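PDB 1ZPU: iron transport multicopper oxidase FET3 from Saccharomyces cerevisiae, which oxidises iron(II) to iron(III) with its four copper ions, reducing dioxygen to water, for high-affinity iron uptake, and also oxidises cuprous copper. Local coordinates for residues Y311-V322 and E378-D388; C81-L90 and N495-V505. All blocks are in the same frame, centred on the assembly; numbering follows the deposited sequence.

Interactions 1 and 2 share no elements; their centres lie about 35 Å apart and their nearest atoms about 23 Å apart. Interaction 1 joins neighbouring parallel strands inside one sheet of the third plastocyanin-like domain, so it is held by a regular ladder of backbone hydrogen bonds, with one face buried and the other more open and more polar. Interaction 2 is largely buried and joins a strand to a helix: the edge strand and preceding turn of the first plastocyanin-like domain meet the helix 494-502, 405 residues later. Here a disulfide, side-chain bonds and apolar packing replace the ladder. Along the chain, interaction 1 falls within the long stretch that interaction 2 closes.

Interaction 1. Residues Y311-V322 and E378-D388; sequences YGEPDHVITVDV and EIVEIVLNNQD
Asp321 and Asn385 both turn CG anti to their carbonyl carbons (chi1 -67° and -57°), which brings carboxylate and amide together on one sheet face. Asn385 ND2 meets Asp321 OD1 at 2.9 Å, with the oxygen in the plane of the amide, while Asn385 OD1 accepts from Phe421 N, so both ends are engaged. At the opposite end, Asp315 OD2 takes Ile379 N on its anti lone pair at 2.8 Å, and Ile379 O receives both Asp315 N and His316 N. Between these ends the strands run parallel, their axes 15° apart, and bonds such as Ile318 N to Glu381 O (2.8 Å) and Val383 N to Ile318 O (2.7 Å) form the ladder. Ile318 CD1 lies 4.0 Å from Val380 CG1, and Val322 CG2 sits 3.9 Å from Leu384 CG on the buried face, where Phe336 and Phe394 also pack. On the other face Pro314 CG rests 3.4 Å from Glu381 OE1, which salt-bridges Arg450. Where the ladder ends with Gln387 N on Val322 O, Asn386 OD1 accepts Asp388 N, from above its carbonyl plane, in an Asx turn. Asp388 OD2 then hydrogen-bonds, as a second-shell group, to NE2 of type 1 copper ligand His392. The chemistry implies a cupredoxin-type strand pair fixed by backbone bonding, with side-chain bonds near both ends and the Asn386-Asp388 turn linking one end to the type 1 copper site.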
loop_
_atom_site.group_PDB
_atom_site.type_symbol
_atom_site.label_atom_id
_atom_site.label_comp_id
_atom_site.label_asym_id
_atom_site.label_seq_id
_atom_site.Cartn_x
_atom_site.Cartn_y
_atom_site.Cartn_z
ATOM N N TYR A 311 -22.291 4.537 -6.528
ATOM C CA TYR A 311 -22.711 5.812 -5.957
ATOM C C TYR A 311 -23.226 6.729 -7.039
ATOM O O TYR A 311 -22.758 6.662 -8.174
ATOM C CB TYR A 311 -21.562 6.499 -5.234
ATOM C CG TYR A 311 -21.097 5.773 -3.995
ATOM C CD1 TYR A 311 -19.765 5.392 -3.851
ATOM C CD2 TYR A 311 -21.990 5.467 -2.965
ATOM C CE1 TYR A 311 -19.329 4.732 -2.718
ATOM C CE2 TYR A 311 -21.564 4.797 -1.829
ATOM C CZ TYR A 311 -20.235 4.438 -1.718
ATOM O OH TYR A 311 -19.803 3.785 -0.599
ATOM N N GLY A 312 -24.191 7.579 -6.681
ATOM C CA GLY A 312 -24.779 8.543 -7.606
ATOM C C GLY A 312 -23.777 9.575 -8.086
ATOM O O GLY A 312 -22.593 9.531 -7.734
ATOM N N GLU A 313 -24.249 10.522 -8.885
ATOM C CA GLU A 313 -23.356 11.523 -9.463
ATOM C C GLU A 313 -22.457 12.196 -8.415
ATOM O O GLU A 313 -22.930 12.597 -7.351
ATOM C CB GLU A 313 -24.129 12.545 -10.309
ATOM C CG GLU A 313 -24.701 11.966 -11.616
ATOM C CD GLU A 313 -23.624 11.451 -12.583
ATOM O OE1 GLU A 313 -23.360 12.144 -13.590
ATOM O OE2 GLU A 313 -23.042 10.361 -12.347
ATOM N N PRO A 314 -21.152 12.301 -8.719
ATOM C CA PRO A 314 -20.144 12.817 -7.794
ATOM C C PRO A 314 -20.350 14.283 -7.463
ATOM O O PRO A 314 -20.587 15.089 -8.361
ATOM C CB PRO A 314 -18.832 12.675 -8.577
ATOM C CG PRO A 314 -19.137 11.799 -9.730
ATOM C CD PRO A 314 -20.573 11.943 -10.026
ATOM N N ASP A 315 -20.243 14.617 -6.182
ATOM C CA ASP A 315 -20.303 16.004 -5.726
ATOM C C ASP A 315 -18.970 16.710 -5.925
ATOM O O ASP A 315 -18.906 17.936 -6.034
ATOM C CB ASP A 315 -20.678 16.046 -4.250
ATOM C CG ASP A 315 -22.028 15.430 -3.982
ATOM O OD1 ASP A 315 -23.022 15.907 -4.572
ATOM O OD2 ASP A 315 -22.094 14.469 -3.188
ATOM N N HIS A 316 -17.911 15.919 -5.977
ATOM C CA HIS A 316 -16.565 16.430 -6.012
ATOM C C HIS A 316 -15.752 15.532 -6.936
ATOM O O HIS A 316 -15.580 14.341 -6.655
ATOM C CB HIS A 316 -15.992 16.395 -4.590
ATOM C CG HIS A 316 -14.762 17.224 -4.402
ATOM N ND1 HIS A 316 -14.004 17.694 -5.453
ATOM C CD2 HIS A 316 -14.136 17.637 -3.276
ATOM C CE1 HIS A 316 -12.974 18.375 -4.984
ATOM N NE2 HIS A 316 -13.029 18.351 -3.665
ATOM N N VAL A 317 -15.266 16.092 -8.044
ATOM C CA VAL A 317 -14.398 15.344 -8.967
ATOM C C VAL A 317 -12.964 15.842 -8.888
ATOM O O VAL A 317 -12.690 17.024 -9.090
ATOM C CB VAL A 317 -14.902 15.384 -10.430
ATOM C CG1 VAL A 317 -13.974 14.585 -11.345
ATOM C CG2 VAL A 317 -16.310 14.837 -10.515
ATOM N N ILE A 318 -12.057 14.928 -8.573
ATOM C CA ILE A 318 -10.625 15.204 -8.589
ATOM C C ILE A 318 -10.006 14.527 -9.827
ATOM O O ILE A 318 -10.024 13.302 -9.937
ATOM C CB ILE A 318 -9.951 14.688 -7.282
ATOM C CG1 ILE A 318 -10.619 15.315 -6.058
ATOM C CG2 ILE A 318 -8.454 14.959 -7.286
ATOM C CD1 ILE A 318 -10.303 14.636 -4.751
ATOM N N THR A 319 -9.485 15.319 -10.762
ATOM C CA THR A 319 -8.818 14.771 -11.940
ATOM C C THR A 319 -7.313 14.998 -11.851
ATOM O O THR A 319 -6.845 16.126 -11.781
ATOM C CB THR A 319 -9.383 15.348 -13.264
ATOM O OG1 THR A 319 -10.771 15.023 -13.365
ATOM C CG2 THR A 319 -8.666 14.763 -14.474
ATOM N N VAL A 320 -6.553 13.914 -11.843
ATOM C CA VAL A 320 -5.107 14.025 -11.775
ATOM C C VAL A 320 -4.418 13.266 -12.902
ATOM O O VAL A 320 -4.776 12.128 -13.215
ATOM C CB VAL A 320 -4.549 13.579 -10.394
ATOM C CG1 VAL A 320 -5.066 14.488 -9.291
ATOM C CG2 VAL A 320 -4.908 12.141 -10.097
ATOM N N ASP A 321 -3.434 13.915 -13.516
ATOM C CA ASP A 321 -2.585 13.267 -14.517
ATOM C C ASP A 321 -1.277 12.852 -13.861
ATOM O O ASP A 321 -0.699 13.613 -13.084
ATOM C CB ASP A 321 -2.330 14.181 -15.718
ATOM C CG ASP A 321 -3.600 14.457 -16.531
ATOM O OD1 ASP A 321 -4.687 13.942 -16.175
ATOM O OD2 ASP A 321 -3.521 15.201 -17.532
ATOM N N VAL A 322 -0.833 11.636 -14.163
ATOM C CA VAL A 322 0.380 11.084 -13.593
ATOM C C VAL A 322 1.500 11.091 -14.626
ATOM O O VAL A 322 1.379 10.482 -15.684
ATOM C CB VAL A 322 0.161 9.642 -13.124
ATOM C CG1 VAL A 322 1.464 9.035 -12.648
ATOM C CG2 VAL A 322 -0.891 9.592 -12.026
ATOM N N GLU A 378 -20.168 14.064 1.093
ATOM C CA GLU A 378 -20.205 14.127 -0.356
ATOM C C GLU A 378 -19.666 12.889 -1.034
ATOM O O GLU A 378 -18.820 12.174 -0.480
ATOM C CB GLU A 378 -19.451 15.349 -0.860
ATOM C CG GLU A 378 -17.968 15.384 -0.545
ATOM C CD GLU A 378 -17.271 16.582 -1.184
ATOM O OE1 GLU A 378 -17.973 17.502 -1.680
ATOM O OE2 GLU A 378 -16.018 16.609 -1.189
ATOM N N ILE A 379 -20.157 12.634 -2.241
ATOM C CA ILE A 379 -19.626 11.554 -3.056
ATOM C C ILE A 379 -18.439 12.091 -3.862
ATOM O O ILE A 379 -18.576 13.034 -4.649
ATOM C CB ILE A 379 -20.730 10.936 -3.941
ATOM C CG1 ILE A 379 -21.677 10.105 -3.070
ATOM C CG2 ILE A 379 -20.126 10.082 -5.069
ATOM C CD1 ILE A 379 -23.129 10.180 -3.498
ATOM N N VAL A 380 -17.270 11.498 -3.630
ATOM C CA VAL A 380 -16.022 11.927 -4.264
ATOM C C VAL A 380 -15.614 10.959 -5.370
ATOM O O VAL A 380 -15.708 9.748 -5.214
ATOM C CB VAL A 380 -14.863 12.032 -3.237
ATOM C CG1 VAL A 380 -13.580 12.522 -3.905
ATOM C CG2 VAL A 380 -15.238 12.959 -2.093
ATOM N N GLU A 381 -15.161 11.512 -6.486
ATOM C CA GLU A 381 -14.669 10.725 -7.598
ATOM C C GLU A 381 -13.248 11.160 -7.934
ATOM O O GLU A 381 -12.980 12.350 -8.134
ATOM C CB GLU A 381 -15.598 10.884 -8.802
ATOM C CG GLU A 381 -15.030 10.438 -10.136
ATOM C CD GLU A 381 -16.058 10.507 -11.259
ATOM O OE1 GLU A 381 -17.004 9.684 -11.258
ATOM O OE2 GLU A 381 -15.925 11.378 -12.155
ATOM N N ILE A 382 -12.339 10.189 -7.973
ATOM C CA ILE A 382 -10.964 10.429 -8.394
ATOM C C ILE A 382 -10.783 9.904 -9.812
ATOM O O ILE A 382 -10.991 8.730 -10.090
ATOM C CB ILE A 382 -9.931 9.790 -7.427
ATOM C CG1 ILE A 382 -9.912 10.549 -6.107
ATOM C CG2 ILE A 382 -8.535 9.825 -8.013
ATOM C CD1 ILE A 382 -9.259 9.791 -4.969
ATOM N N VAL A 383 -10.417 10.798 -10.711
ATOM C CA VAL A 383 -10.087 10.430 -12.075
ATOM C C VAL A 383 -8.572 10.481 -12.211
ATOM O O VAL A 383 -7.953 11.529 -12.020
ATOM C CB VAL A 383 -10.740 11.384 -13.116
ATOM C CG1 VAL A 383 -10.373 10.962 -14.535
ATOM C CG2 VAL A 383 -12.255 11.423 -12.944
ATOM N N LEU A 384 -7.977 9.342 -12.532
ATOM C CA LEU A 384 -6.546 9.265 -12.663
ATOM C C LEU A 384 -6.174 8.910 -14.096
ATOM O O LEU A 384 -6.579 7.868 -14.609
ATOM C CB LEU A 384 -5.982 8.262 -11.653
ATOM C CG LEU A 384 -4.460 8.143 -11.529
ATOM C CD1 LEU A 384 -4.063 7.999 -10.087
ATOM C CD2 LEU A 384 -3.920 6.992 -12.335
ATOM N N ASN A 385 -5.412 9.799 -14.730
ATOM C CA ASN A 385 -4.932 9.619 -16.099
ATOM C C ASN A 385 -3.414 9.377 -16.151
ATOM O O ASN A 385 -2.623 10.305 -15.957
ATOM C CB ASN A 385 -5.283 10.845 -16.942
ATOM C CG ASN A 385 -6.762 11.146 -16.949
ATOM O OD1 ASN A 385 -7.582 10.274 -17.229
ATOM N ND2 ASN A 385 -7.113 12.390 -16.651
ATOM N N ASN A 386 -3.011 8.133 -16.414
ATOM C CA ASN A 386 -1.595 7.793 -16.539
ATOM C C ASN A 386 -0.985 8.298 -17.835
ATOM O O ASN A 386 -1.340 7.846 -18.924
ATOM C CB ASN A 386 -1.362 6.286 -16.429
ATOM C CG ASN A 386 0.106 5.935 -16.215
ATOM O OD1 ASN A 386 0.899 6.777 -15.804
ATOM N ND2 ASN A 386 0.471 4.689 -16.499
ATOM N N GLN A 387 -0.061 9.241 -17.708
ATOM C CA GLN A 387 0.661 9.782 -18.853
ATOM C C GLN A 387 2.022 9.092 -18.964
ATOM O O GLN A 387 2.797 9.354 -19.886
ATOM C CB GLN A 387 0.867 11.277 -18.664
ATOM C CG GLN A 387 0.496 12.115 -19.857
ATOM C CD GLN A 387 -0.965 12.494 -19.852
ATOM O OE1 GLN A 387 -1.597 12.561 -18.798
ATOM N NE2 GLN A 387 -1.516 12.738 -21.038
ATOM N N ASP A 388 2.297 8.215 -17.999
ATOM C CA ASP A 388 3.543 7.445 -17.912
ATOM C C ASP A 388 3.347 6.049 -18.510
ATOM O O ASP A 388 2.236 5.511 -18.462
ATOM C CB ASP A 388 3.978 7.319 -16.442
ATOM C CG ASP A 388 5.208 6.434 -16.266
ATOM O OD1 ASP A 388 6.289 6.811 -16.779
ATOM O OD2 ASP A 388 5.108 5.358 -15.619
#

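Interaction 2. Residues C81-L90 and N495-V505; sequences CPIAPGSTML and NHLEVCQSCSV. With NAG (2-acetamido-2-deoxy-beta-D-glucopyranose), chain J; NAG (2-acetamido-2-deoxy-beta-D-glucopyranose), chain B.
A disulfide-tethered helix closes the outer edge of the first plastocyanin-like domain: Cys81, ahead of edge strand 88-94, is joined to Cys500 of the helix 494-502 by an SG-SG bond of 2.1 Å. Strand and helix segments run nearly antiparallel, at 152°. Asn495 has CG anti to its own N (chi1 178°), which carries the amide across to the strand. There ND2 donates to Thr88 O at 2.9 Å, almost straight (175°) and in both the amide and the carbonyl plane, while OD1 accepts Leu90 N in a bond modelled doubtfully short. One amide thus answers an alternating C=O and N-H much as another strand would, while Met89 pairs through its backbone with Leu48 on the far side. With an alanine here, Thr88 O is likely to lose its straight N-H partner, and the first helical turn its polar tie to the strand. Met89 SD comes to the edge of the His496 ring, 4.1 Å from its centroid, and Met89 CB touches Val499 CG2 at 3.7 Å. Ser502 OG donates to Ser87 OG (2.8 Å), on the last residue of the type II turn that begins at Ala84. A Schellman motif follows the helix (Ser504 phi positive), with Val505 N returning to Cys500 O and Ser504 N to Gln501 O, and Val505 CG1 packs 3.6 Å from Cys81 CB. Beside this end, C6 of an attached N-acetylglucosamine (NAG, chain B) lies 3.8 Å from Pro82 CG. Covalent, polar and apolar links in succession imply a late helix held to the first domain along its length.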
loop_
_atom_site.group_PDB
_atom_site.type_symbol
_atom_site.label_atom_id
_atom_site.label_comp_id
_atom_site.label_asym_id
_atom_site.label_seq_id
_atom_site.Cartn_x
_atom_site.Cartn_y
_atom_site.Cartn_z
ATOM N N CYS A 81 3.913 13.558 13.366
ATOM C CA CYS A 81 5.275 13.905 12.994
ATOM C C CYS A 81 6.116 12.625 13.143
ATOM O O CYS A 81 5.661 11.678 13.788
ATOM C CB CYS A 81 5.786 15.078 13.826
ATOM S SG CYS A 81 5.677 14.785 15.571
ATOM N N PRO A 82 7.314 12.568 12.515
ATOM C CA PRO A 82 8.118 11.338 12.505
ATOM C C PRO A 82 8.635 10.955 13.883
ATOM O O PRO A 82 8.877 11.843 14.714
ATOM C CB PRO A 82 9.313 11.713 11.620
ATOM C CG PRO A 82 8.884 12.895 10.846
ATOM C CD PRO A 82 7.994 13.645 11.773
ATOM N N ILE A 83 8.808 9.653 14.119
ATOM C CA ILE A 83 9.360 9.179 15.382
ATOM C C ILE A 83 10.878 9.284 15.374
ATOM O O ILE A 83 11.554 8.574 14.634
ATOM C CB ILE A 83 8.954 7.733 15.727
ATOM C CG1 ILE A 83 7.445 7.558 15.665
ATOM C CG2 ILE A 83 9.453 7.346 17.117
ATOM C CD1 ILE A 83 7.032 6.135 15.375
ATOM N N ALA A 84 11.396 10.174 16.214
ATOM C CA ALA A 84 12.833 10.404 16.336
ATOM C C ALA A 84 13.526 9.266 17.086
ATOM O O ALA A 84 12.904 8.615 17.924
ATOM C CB ALA A 84 13.090 11.725 17.045
ATOM N N PRO A 85 14.817 9.017 16.781
ATOM C CA PRO A 85 15.595 8.041 17.544
ATOM C C PRO A 85 15.471 8.245 19.051
ATOM O O PRO A 85 15.656 9.360 19.540
ATOM C CB PRO A 85 17.031 8.305 17.085
ATOM C CG PRO A 85 16.891 8.836 15.710
ATOM C CD PRO A 85 15.607 9.612 15.685
ATOM N N GLY A 86 15.146 7.173 19.769
ATOM C CA GLY A 86 14.962 7.209 21.216
ATOM C C GLY A 86 13.513 7.341 21.654
ATOM O O GLY A 86 13.159 6.932 22.764
ATOM N N SER A 87 12.678 7.904 20.783
ATOM C CA SER A 87 11.282 8.183 21.111
ATOM C C SER A 87 10.356 6.975 20.943
ATOM O O SER A 87 10.668 6.022 20.227
ATOM C CB SER A 87 10.772 9.388 20.319
ATOM O OG SER A 87 11.412 10.587 20.755
ATOM N N THR A 88 9.223 7.025 21.636
ATOM C CA THR A 88 8.243 5.949 21.643
ATOM C C THR A 88 6.872 6.513 21.305
ATOM O O THR A 88 6.342 7.334 22.045
ATOM C CB THR A 88 8.134 5.288 23.048
ATOM O OG1 THR A 88 9.408 4.779 23.460
ATOM C CG2 THR A 88 7.103 4.153 23.045
ATOM N N MET A 89 6.291 6.064 20.200
ATOM C CA MET A 89 4.921 6.438 19.889
ATOM C C MET A 89 3.953 5.300 20.219
ATOM O O MET A 89 4.241 4.129 19.960
ATOM C CB MET A 89 4.800 6.926 18.441
ATOM C CG MET A 89 3.378 6.934 17.876
ATOM S SD MET A 89 2.972 8.229 16.679
ATOM C CE MET A 89 4.512 8.482 15.836
ATOM N N LEU A 90 2.827 5.654 20.831
ATOM C CA LEU A 90 1.785 4.693 21.120
ATOM C C LEU A 90 0.703 4.773 20.061
ATOM O O LEU A 90 0.071 5.811 19.882
ATOM C CB LEU A 90 1.206 4.914 22.517
ATOM C CG LEU A 90 -0.038 4.101 22.896
ATOM C CD1 LEU A 90 0.202 2.582 22.861
ATOM C CD2 LEU A 90 -0.535 4.538 24.246
ATOM N N ASN A 495 1.160 11.485 24.528
ATOM C CA ASN A 495 2.228 10.739 23.879
ATOM C C ASN A 495 2.625 11.282 22.503
ATOM O O ASN A 495 3.820 11.464 22.240
ATOM C CB ASN A 495 1.894 9.255 23.776
ATOM C CG ASN A 495 2.971 8.482 23.052
ATOM O OD1 ASN A 495 2.706 7.792 22.059
ATOM N ND2 ASN A 495 4.209 8.629 23.516
ATOM N N HIS A 496 1.630 11.531 21.642
ATOM C CA HIS A 496 1.865 12.054 20.285
ATOM C C HIS A 496 2.541 13.433 20.293
ATOM O O HIS A 496 3.497 13.662 19.544
ATOM C CB HIS A 496 0.563 12.128 19.479
ATOM C CG HIS A 496 0.021 10.800 19.059
ATOM N ND1 HIS A 496 0.807 9.806 18.518
ATOM C CD2 HIS A 496 -1.241 10.311 19.074
ATOM C CE1 HIS A 496 0.059 8.755 18.235
ATOM N NE2 HIS A 496 -1.188 9.036 18.556
ATOM N N LEU A 497 2.038 14.342 21.128
ATOM C CA LEU A 497 2.651 15.650 21.313
ATOM C C LEU A 497 4.097 15.486 21.797
ATOM O O LEU A 497 4.999 16.198 21.351
ATOM C CB LEU A 497 1.821 16.495 22.300
ATOM C CG LEU A 497 0.657 17.419 21.872
ATOM C CD1 LEU A 497 0.108 17.172 20.462
ATOM C CD2 LEU A 497 -0.474 17.376 22.906
ATOM N N GLU A 498 4.302 14.527 22.695
ATOM C CA GLU A 498 5.623 14.186 23.210
ATOM C C GLU A 498 6.583 13.755 22.083
ATOM O O GLU A 498 7.750 14.162 22.086
ATOM C CB GLU A 498 5.475 13.105 24.288
ATOM C CG GLU A 498 6.732 12.317 24.636
ATOM C CD GLU A 498 7.604 13.005 25.668
ATOM O OE1 GLU A 498 7.136 13.955 26.352
ATOM O OE2 GLU A 498 8.770 12.571 25.794
ATOM N N VAL A 499 6.081 12.946 21.140
ATOM C CA VAL A 499 6.829 12.532 19.943
ATOM C C VAL A 499 7.282 13.747 19.142
ATOM O O VAL A 499 8.443 13.831 18.740
ATOM C CB VAL A 499 5.972 11.623 18.989
ATOM C CG1 VAL A 499 6.740 11.265 17.718
ATOM C CG2 VAL A 499 5.533 10.360 19.676
ATOM N N CYS A 500 6.351 14.672 18.909
ATOM C CA CYS A 500 6.617 15.900 18.161
ATOM C C CYS A 500 7.675 16.790 18.782
ATOM O O CYS A 500 8.597 17.194 18.089
ATOM C CB CYS A 500 5.332 16.689 17.934
ATOM S SG CYS A 500 4.537 16.311 16.374
ATOM N N GLN A 501 7.548 17.091 20.076
ATOM C CA GLN A 501 8.540 17.923 20.776
ATOM C C GLN A 501 9.915 17.271 20.735
ATOM O O GLN A 501 10.923 17.952 20.546
ATOM C CB GLN A 501 8.161 18.165 22.241
ATOM C CG GLN A 501 6.928 18.994 22.457
ATOM C CD GLN A 501 6.256 18.649 23.766
ATOM O OE1 GLN A 501 5.745 17.539 23.936
ATOM N NE2 GLN A 501 6.256 19.600 24.710
ATOM N N SER A 502 9.939 15.954 20.923
ATOM C CA SER A 502 11.165 15.179 20.940
ATOM C C SER A 502 11.824 15.189 19.560
ATOM O O SER A 502 13.029 14.969 19.429
ATOM C CB SER A 502 10.825 13.743 21.346
ATOM O OG SER A 502 11.916 13.089 21.963
ATOM N N CYS A 503 11.006 15.448 18.544
ATOM C CA CYS A 503 11.416 15.475 17.140
ATOM C C CYS A 503 11.732 16.896 16.673
ATOM O O CYS A 503 12.215 17.095 15.552
ATOM C CB CYS A 503 10.277 14.926 16.294
ATOM S SG CYS A 503 10.681 14.599 14.579
ATOM N N SER A 504 11.450 17.868 17.545
ATOM C CA SER A 504 11.452 19.300 17.212
ATOM C C SER A 504 10.646 19.632 15.939
ATOM O O SER A 504 11.141 20.287 15.022
ATOM C CB SER A 504 12.884 19.844 17.130
ATOM O OG SER A 504 13.579 19.639 18.346
ATOM N N VAL A 505 9.405 19.150 15.900
ATOM C CA VAL A 505 8.432 19.446 14.839
ATOM C C VAL A 505 7.228 20.127 15.492
ATOM O O VAL A 505 6.678 19.625 16.486
ATOM C CB VAL A 505 7.955 18.149 14.116
ATOM C CG1 VAL A 505 6.789 18.436 13.167
ATOM C CG2 VAL A 505 9.105 17.494 13.362
HETATM C C1 NAG J . 14.238 17.995 9.448
HETATM C C2 NAG J . 14.832 19.318 9.902
HETATM C C3 NAG J . 14.187 20.488 9.143
HETATM C C4 NAG J . 14.197 20.214 7.624
HETATM C C5 NAG J . 13.702 18.794 7.322
HETATM C C6 NAG J . 13.705 18.408 5.836
HETATM C C7 NAG J . 13.927 19.714 12.259
HETATM C C8 NAG J . 12.486 19.926 11.850
HETATM N N2 NAG J . 14.868 19.391 11.359
HETATM O O3 NAG J . 14.840 21.709 9.456
HETATM O O4 NAG J . 13.426 21.177 6.928
HETATM O O5 NAG J . 14.490 17.890 8.064
HETATM O O6 NAG J . 13.840 16.998 5.682
HETATM O O7 NAG J . 14.243 19.852 13.448
HETATM C C1 NAG B . 13.984 12.892 10.734
HETATM C C2 NAG B . 14.770 13.263 9.459
HETATM C C3 NAG B . 15.255 14.722 9.459
HETATM C C4 NAG B . 14.184 15.709 9.936
HETATM C C5 NAG B . 13.421 15.230 11.170
HETATM C C6 NAG B . 11.903 15.174 10.923
HETATM C C7 NAG B . 15.825 11.576 8.052
HETATM C C8 NAG B . 16.547 12.041 6.813
HETATM N N2 NAG B . 15.880 12.357 9.149
HETATM O O3 NAG B . 15.629 15.089 8.143
HETATM O O4 NAG B . 14.806 16.931 10.239
HETATM O O5 NAG B . 13.963 13.988 11.634
HETATM O O6 NAG B . 11.380 16.454 10.626
HETATM O O7 NAG B . 15.187 10.505 8.010
#